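Local coordinates for protein 33 kDa chaperonin (Thermotoga maritima, PDB 1VQ0) that probably acts as a redox-regulated molecular chaperone, protecting thermally unfolding and oxidatively damaged proteins from irreversible aggregation, at residues L44-T49 and V170-D175; A48-G53 and F114-A119. All coordinates share one frame; numbering follows the deposited sequence.

In the fold
Both contacts are built on the N-terminal turns of helix 46-62, share A48 and T49, and lie about 9 Å apart, centre to centre, on the same side of the chain's centre. In contact 1 the helix start meets the end of strand 164-173, an outermost strand of the ten-stranded sheet within this chain; in contact 2 the next turn meets the start of the short helix 116-120. Along the chain, 44-53 comes first, then 114-119, then 170-175. F114 ties the two together, its CZ lying 3.5 Å from CB of Y46. One helix thus joins chain regions far apart in sequence, all within the Hsp33 family region and all ahead of the zinc-binding cysteines.

Contact 1 (L44-T49 and V170-D175); sequences LSYLAT and VLVDSD
T49 and V172 form the tight, buried part of this contact: the methyl CG2 of T49 lies 4.0 Å from CG2 of V172. T49 splits its two branches by function. With CG2 anti to the backbone N, the methyl faces the strand, while OG1 turns back to donate a 2.7 Å hydrogen bond to S45 O, which satisfies the buried hydroxyl within its own helix turn. S45 O also accepts from T49 N, the two donors arriving from opposite faces of its plane. A valine in place of T49 would probably keep the methyl packing but leave S45 O with the backbone N-H as its one remaining donor here. V170 adds a looser touch, its methyl CG1 standing 4.3 Å from the carbonyl oxygen T49 O.

The solvent side rests on the exposed Y46. With CG anti to its carbonyl carbon (chi1 -64°), the ring lies along the end of the strand, where CD1 meets V172 CG2 edge-on at 4.0 Å. Further along the same ring, CE1 lies 3.5 Å from D173 O, also at the edge, and OH reaches the backbone of S174, 3.3 Å from its CA. A tyrosine suits this border, apolar at its root and polar at its exposed end.

S45 N-caps helix 46-62, its OG accepting from A48 N. D173 accepts from D175 N in an Asx turn and forms a salt bridge with K178, at the turn into strand 176-187, whose V177 touches T49. The start of helix 46-62 packs against the end of this β-hairpin, with V50 of its next turn also resting on V170 and V172.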
ATOM      1  N   LEU A  44      20.961 -19.138  -8.356  1.00 30.12           N
ATOM      2  CA  LEU A  44      19.549 -19.447  -8.589  1.00 30.41           C
ATOM      3  C   LEU A  44      19.365 -20.771  -9.306  1.00 30.56           C
ATOM      4  O   LEU A  44      20.093 -21.108 -10.205  1.00 33.00           O
ATOM      5  CB  LEU A  44      18.869 -18.336  -9.422  1.00 31.47           C
ATOM      6  CG  LEU A  44      18.864 -16.905  -8.855  1.00 30.18           C
ATOM      7  CD1 LEU A  44      18.164 -16.021  -9.774  1.00 32.44           C
ATOM      8  CD2 LEU A  44      18.226 -16.809  -7.455  1.00 27.90           C
ATOM      9  N   SER A  45      18.337 -21.503  -8.916  1.00 30.15           N
ATOM     10  CA  SER A  45      17.854 -22.646  -9.664  1.00 28.17           C
ATOM     11  C   SER A  45      17.283 -22.153 -10.982  1.00 28.51           C
ATOM     12  O   SER A  45      17.071 -20.940 -11.179  1.00 28.12           O
ATOM     13  CB  SER A  45      16.751 -23.318  -8.849  1.00 28.14           C
ATOM     14  OG  SER A  45      15.572 -22.483  -8.781  1.00 27.47           O
ATOM     15  N   TYR A  46      16.990 -23.072 -11.887  1.00 29.06           N
ATOM     16  CA  TYR A  46      16.337 -22.698 -13.146  1.00 29.51           C
ATOM     17  C   TYR A  46      15.002 -21.969 -12.896  1.00 30.15           C
ATOM     18  O   TYR A  46      14.734 -20.917 -13.421  1.00 29.79           O
ATOM     19  CB  TYR A  46      16.127 -23.915 -14.049  1.00 30.21           C
ATOM     20  CG  TYR A  46      17.404 -24.564 -14.525  1.00 26.93           C
ATOM     21  CD1 TYR A  46      18.344 -23.833 -15.233  1.00 28.62           C
ATOM     22  CD2 TYR A  46      17.684 -25.911 -14.250  1.00 32.15           C
ATOM     23  CE1 TYR A  46      19.513 -24.392 -15.672  1.00 27.49           C
ATOM     24  CE2 TYR A  46      18.850 -26.506 -14.700  1.00 29.57           C
ATOM     25  CZ  TYR A  46      19.773 -25.734 -15.405  1.00 34.43           C
ATOM     26  OH  TYR A  46      20.969 -26.259 -15.867  1.00 36.04           O
ATOM     27  N   LEU A  47      14.177 -22.531 -12.043  1.00 31.03           N
ATOM     28  CA  LEU A  47      12.900 -21.924 -11.819  1.00 31.98           C
ATOM     29  C   LEU A  47      13.015 -20.503 -11.188  1.00 31.75           C
ATOM     30  O   LEU A  47      12.313 -19.603 -11.564  1.00 31.71           O
ATOM     31  CB  LEU A  47      12.054 -22.870 -10.952  1.00 32.09           C
ATOM     32  CG  LEU A  47      10.742 -22.321 -10.437  1.00 31.76           C
ATOM     33  CD1 LEU A  47       9.818 -21.933 -11.622  1.00 28.07           C
ATOM     34  CD2 LEU A  47      10.102 -23.330  -9.491  1.00 30.11           C
ATOM     35  N   ALA A  48      13.902 -20.355 -10.198  1.00 31.38           N
ATOM     36  CA  ALA A  48      14.103 -19.097  -9.495  1.00 29.23           C
ATOM     37  C   ALA A  48      14.739 -18.071 -10.420  1.00 30.24           C
ATOM     38  O   ALA A  48      14.459 -16.892 -10.301  1.00 31.80           O
ATOM     39  CB  ALA A  48      14.984 -19.304  -8.296  1.00 27.18           C
ATOM     40  N   THR A  49      15.521 -18.540 -11.369  1.00 30.68           N
ATOM     41  CA  THR A  49      16.043 -17.672 -12.456  1.00 31.23           C
ATOM     42  C   THR A  49      14.880 -17.051 -13.253  1.00 32.77           C
ATOM     43  O   THR A  49      14.852 -15.860 -13.530  1.00 31.81           O
ATOM     44  CB  THR A  49      16.965 -18.482 -13.390  1.00 30.98           C
ATOM     45  OG1 THR A  49      18.100 -18.993 -12.671  1.00 31.95           O
ATOM     46  CG2 THR A  49      17.570 -17.582 -14.473  1.00 27.56           C
ATOM     47  N   VAL A 170      11.849 -15.236 -20.023  1.00 34.62           N
ATOM     48  CA  VAL A 170      13.210 -15.614 -19.679  1.00 34.87           C
ATOM     49  C   VAL A 170      13.437 -17.067 -20.165  1.00 34.89           C
ATOM     50  O   VAL A 170      12.721 -17.945 -19.759  1.00 35.30           O
ATOM     51  CB  VAL A 170      13.433 -15.589 -18.174  1.00 34.16           C
ATOM     52  CG1 VAL A 170      14.731 -16.286 -17.846  1.00 34.88           C
ATOM     53  CG2 VAL A 170      13.431 -14.165 -17.644  1.00 35.88           C
ATOM     54  N   LEU A 171      14.404 -17.263 -21.055  1.00 34.55           N
ATOM     55  CA  LEU A 171      14.884 -18.591 -21.490  1.00 34.30           C
ATOM     56  C   LEU A 171      16.293 -18.830 -20.926  1.00 34.93           C
ATOM     57  O   LEU A 171      17.244 -18.095 -21.166  1.00 33.39           O
ATOM     58  CB  LEU A 171      14.915 -18.685 -23.004  1.00 34.16           C
ATOM     59  CG  LEU A 171      15.201 -20.028 -23.624  1.00 38.71           C
ATOM     60  CD1 LEU A 171      13.994 -20.969 -23.382  1.00 42.05           C
ATOM     61  CD2 LEU A 171      15.511 -19.927 -25.140  1.00 36.06           C
ATOM     62  N   VAL A 172      16.369 -19.892 -20.151  1.00 35.86           N
ATOM     63  CA  VAL A 172      17.550 -20.332 -19.440  1.00 36.64           C
ATOM     64  C   VAL A 172      17.784 -21.870 -19.713  1.00 38.26           C
ATOM     65  O   VAL A 172      16.822 -22.646 -19.729  1.00 38.48           O
ATOM     66  CB  VAL A 172      17.288 -20.146 -17.947  1.00 35.35           C
ATOM     67  CG1 VAL A 172      16.158 -21.123 -17.480  1.00 34.89           C
ATOM     68  CG2 VAL A 172      18.587 -20.372 -17.169  1.00 36.58           C
ATOM     69  N   ASP A 173      19.039 -22.286 -19.945  1.00 39.43           N
ATOM     70  CA  ASP A 173      19.447 -23.730 -19.955  1.00 39.25           C
ATOM     71  C   ASP A 173      20.749 -23.904 -19.195  1.00 38.46           C
ATOM     72  O   ASP A 173      21.101 -23.022 -18.421  1.00 37.94           O
ATOM     73  CB  ASP A 173      19.537 -24.292 -21.391  1.00 39.61           C
ATOM     74  CG  ASP A 173      20.409 -23.457 -22.303  1.00 40.97           C
ATOM     75  OD1 ASP A 173      21.521 -23.067 -21.865  1.00 40.53           O
ATOM     76  OD2 ASP A 173      20.068 -23.165 -23.490  1.00 43.34           O
ATOM     77  N   SER A 174      21.475 -25.011 -19.434  1.00 38.62           N
ATOM     78  CA  SER A 174      22.618 -25.408 -18.613  1.00 37.86           C
ATOM     79  C   SER A 174      23.851 -24.557 -18.853  1.00 38.82           C
ATOM     80  O   SER A 174      24.767 -24.554 -18.046  1.00 38.71           O
ATOM     81  CB  SER A 174      22.938 -26.914 -18.821  1.00 38.77           C
ATOM     82  OG  SER A 174      23.261 -27.258 -20.177  1.00 36.08           O
ATOM     83  N   ASP A 175      23.883 -23.849 -19.981  1.00 39.82           N
ATOM     84  CA  ASP A 175      24.900 -22.816 -20.244  1.00 40.42           C
ATOM     85  C   ASP A 175      24.460 -21.437 -19.726  1.00 39.84           C
ATOM     86  O   ASP A 175      25.181 -20.456 -19.892  1.00 41.32           O
ATOM     87  CB  ASP A 175      25.163 -22.695 -21.756  1.00 41.12           C
ATOM     88  CG  ASP A 175      25.610 -24.013 -22.388  1.00 44.35           C
ATOM     89  OD1 ASP A 175      26.313 -24.797 -21.706  1.00 43.76           O
ATOM     90  OD2 ASP A 175      25.288 -24.340 -23.562  1.00 49.60           O
TER

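Contact 2 (A48-G53 and F114-A119); sequences ATVVLG and FDVAGA
V50 and V116 make the closest touch between the two helices, CG1 of V50 lying 3.6 Å from CG2 of V116. That same V116 methyl also meets CG2 of V51 at 4.0 Å, so it is shared by two consecutive residues of helix 46-62. V51 and V116 lie alongside each other, pointing opposite ways, and V51 CG2 goes on to reach CB of A119 at 4.1 Å. Alanine suits that place, for its single methyl lets the first turn of helix 116-120 stay near the larger valine.

V50 divides its work between its branches. With CG1 anti to the backbone N (chi1 170°), one methyl points at V116, while CG2 meets the F114 ring obliquely, 3.8 Å from CD2. The two side chains stand roughly perpendicular, and the aromatic ring extends the apolar surface to the less buried border.

Behind this first shell stands the turn that starts helix 116-120. D115, at the centre of an inverse gamma turn, has its CB pointing away from helix 46-62, while that of V116 points toward it. D115 also caps the new helix: its OD1 accepts a weak, 2.9 Å bond from G118 N. Farther out, Y46 and L47 touch F114, L47 also touches A119, I82 meets V51, and R54 of helix 46-62 is touched by V116.

Everything that meets across the two segments is hydrocarbon: three β-branched valines, one alanine methyl and one phenyl ring. Cohesion between them therefore probably comes from close apolar packing and exclusion of water, with specificity set by shape, while hydrogen bonds run along each helix backbone, in the D115 cap, and to neighbours such as I82.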
ATOM      1  N   ALA A  48      13.902 -20.355 -10.198  1.00 31.38           N
ATOM      2  CA  ALA A  48      14.103 -19.097  -9.495  1.00 29.23           C
ATOM      3  C   ALA A  48      14.739 -18.071 -10.420  1.00 30.24           C
ATOM      4  O   ALA A  48      14.459 -16.892 -10.301  1.00 31.80           O
ATOM      5  CB  ALA A  48      14.984 -19.304  -8.296  1.00 27.18           C
ATOM      6  N   THR A  49      15.521 -18.540 -11.369  1.00 30.68           N
ATOM      7  CA  THR A  49      16.043 -17.672 -12.456  1.00 31.23           C
ATOM      8  C   THR A  49      14.880 -17.051 -13.253  1.00 32.77           C
ATOM      9  O   THR A  49      14.852 -15.860 -13.530  1.00 31.81           O
ATOM     10  CB  THR A  49      16.965 -18.482 -13.390  1.00 30.98           C
ATOM     11  OG1 THR A  49      18.100 -18.993 -12.671  1.00 31.95           O
ATOM     12  CG2 THR A  49      17.570 -17.582 -14.473  1.00 27.56           C
ATOM     13  N   VAL A  50      13.880 -17.864 -13.593  1.00 34.26           N
ATOM     14  CA  VAL A  50      12.810 -17.375 -14.450  1.00 34.10           C
ATOM     15  C   VAL A  50      11.904 -16.420 -13.639  1.00 34.68           C
ATOM     16  O   VAL A  50      11.484 -15.385 -14.125  1.00 35.79           O
ATOM     17  CB  VAL A  50      12.035 -18.575 -15.075  1.00 34.34           C
ATOM     18  CG1 VAL A  50      10.733 -18.114 -15.783  1.00 28.70           C
ATOM     19  CG2 VAL A  50      12.917 -19.309 -16.063  1.00 32.94           C
ATOM     20  N   VAL A  51      11.619 -16.785 -12.388  1.00 34.66           N
ATOM     21  CA  VAL A  51      10.730 -15.984 -11.544  1.00 33.36           C
ATOM     22  C   VAL A  51      11.340 -14.606 -11.240  1.00 33.01           C
ATOM     23  O   VAL A  51      10.728 -13.570 -11.482  1.00 33.84           O
ATOM     24  CB  VAL A  51      10.413 -16.709 -10.199  1.00 32.76           C
ATOM     25  CG1 VAL A  51       9.481 -15.842  -9.328  1.00 31.53           C
ATOM     26  CG2 VAL A  51       9.727 -18.029 -10.443  1.00 30.68           C
ATOM     27  N   LEU A  52      12.547 -14.613 -10.691  1.00 32.80           N
ATOM     28  CA  LEU A  52      13.291 -13.382 -10.472  1.00 32.07           C
ATOM     29  C   LEU A  52      13.576 -12.592 -11.762  1.00 32.64           C
ATOM     30  O   LEU A  52      13.486 -11.390 -11.761  1.00 33.62           O
ATOM     31  CB  LEU A  52      14.556 -13.639  -9.687  1.00 31.82           C
ATOM     32  CG  LEU A  52      15.373 -12.396  -9.236  1.00 31.35           C
ATOM     33  CD1 LEU A  52      14.505 -11.342  -8.541  1.00 29.29           C
ATOM     34  CD2 LEU A  52      16.542 -12.737  -8.336  1.00 27.96           C
ATOM     35  N   GLY A  53      13.937 -13.289 -12.838  1.00 32.36           N
ATOM     36  CA  GLY A  53      14.224 -12.655 -14.107  1.00 31.00           C
ATOM     37  C   GLY A  53      13.025 -11.865 -14.622  1.00 31.62           C
ATOM     38  O   GLY A  53      13.147 -10.732 -15.058  1.00 33.63           O
ATOM     39  N   PHE A 114       8.313 -23.401 -17.195  1.00 31.80           N
ATOM     40  CA  PHE A 114       8.537 -23.176 -15.763  1.00 32.61           C
ATOM     41  C   PHE A 114       7.276 -22.603 -15.072  1.00 31.84           C
ATOM     42  O   PHE A 114       6.599 -21.686 -15.584  1.00 31.72           O
ATOM     43  CB  PHE A 114       9.784 -22.337 -15.467  1.00 32.16           C
ATOM     44  CG  PHE A 114      11.100 -23.093 -15.736  1.00 35.42           C
ATOM     45  CD1 PHE A 114      11.544 -24.103 -14.863  1.00 38.64           C
ATOM     46  CD2 PHE A 114      11.837 -22.862 -16.879  1.00 34.00           C
ATOM     47  CE1 PHE A 114      12.720 -24.856 -15.128  1.00 40.12           C
ATOM     48  CE2 PHE A 114      13.040 -23.591 -17.123  1.00 34.58           C
ATOM     49  CZ  PHE A 114      13.470 -24.585 -16.261  1.00 38.04           C
ATOM     50  N   ASP A 115       6.956 -23.192 -13.922  1.00 29.78           N
ATOM     51  CA  ASP A 115       5.718 -22.911 -13.201  1.00 30.78           C
ATOM     52  C   ASP A 115       5.882 -21.744 -12.270  1.00 30.30           C
ATOM     53  O   ASP A 115       5.891 -21.873 -11.039  1.00 28.96           O
ATOM     54  CB  ASP A 115       5.232 -24.142 -12.444  1.00 32.47           C
ATOM     55  CG  ASP A 115       3.852 -23.987 -11.920  1.00 34.02           C
ATOM     56  OD1 ASP A 115       3.147 -23.014 -12.330  1.00 33.47           O
ATOM     57  OD2 ASP A 115       3.406 -24.804 -11.108  1.00 33.83           O
ATOM     58  N   VAL A 116       6.012 -20.572 -12.890  1.00 30.89           N
ATOM     59  CA  VAL A 116       6.125 -19.310 -12.149  1.00 30.54           C
ATOM     60  C   VAL A 116       4.932 -19.102 -11.213  1.00 30.53           C
ATOM     61  O   VAL A 116       5.109 -18.839 -10.014  1.00 31.33           O
ATOM     62  CB  VAL A 116       6.333 -18.151 -13.139  1.00 31.79           C
ATOM     63  CG1 VAL A 116       6.298 -16.795 -12.446  1.00 28.78           C
ATOM     64  CG2 VAL A 116       7.651 -18.354 -13.880  1.00 32.83           C
ATOM     65  N   ALA A 117       3.707 -19.296 -11.733  1.00 30.87           N
ATOM     66  CA  ALA A 117       2.478 -19.110 -10.966  1.00 29.47           C
ATOM     67  C   ALA A 117       2.470 -20.055  -9.748  1.00 30.20           C
ATOM     68  O   ALA A 117       2.152 -19.667  -8.630  1.00 32.10           O
ATOM     69  CB  ALA A 117       1.238 -19.321 -11.871  1.00 28.32           C
ATOM     70  N   GLY A 118       2.836 -21.301  -9.972  1.00 30.58           N
ATOM     71  CA  GLY A 118       2.927 -22.292  -8.898  1.00 30.31           C
ATOM     72  C   GLY A 118       4.009 -21.897  -7.900  1.00 31.01           C
ATOM     73  O   GLY A 118       3.858 -22.040  -6.699  1.00 32.84           O
ATOM     74  N   ALA A 119       5.135 -21.382  -8.392  1.00 31.57           N
ATOM     75  CA  ALA A 119       6.204 -21.009  -7.453  1.00 31.10           C
ATOM     76  C   ALA A 119       5.712 -19.923  -6.498  1.00 30.94           C
ATOM     77  O   ALA A 119       6.043 -19.911  -5.336  1.00 28.64           O
ATOM     78  CB  ALA A 119       7.409 -20.529  -8.195  1.00 32.30           C
TER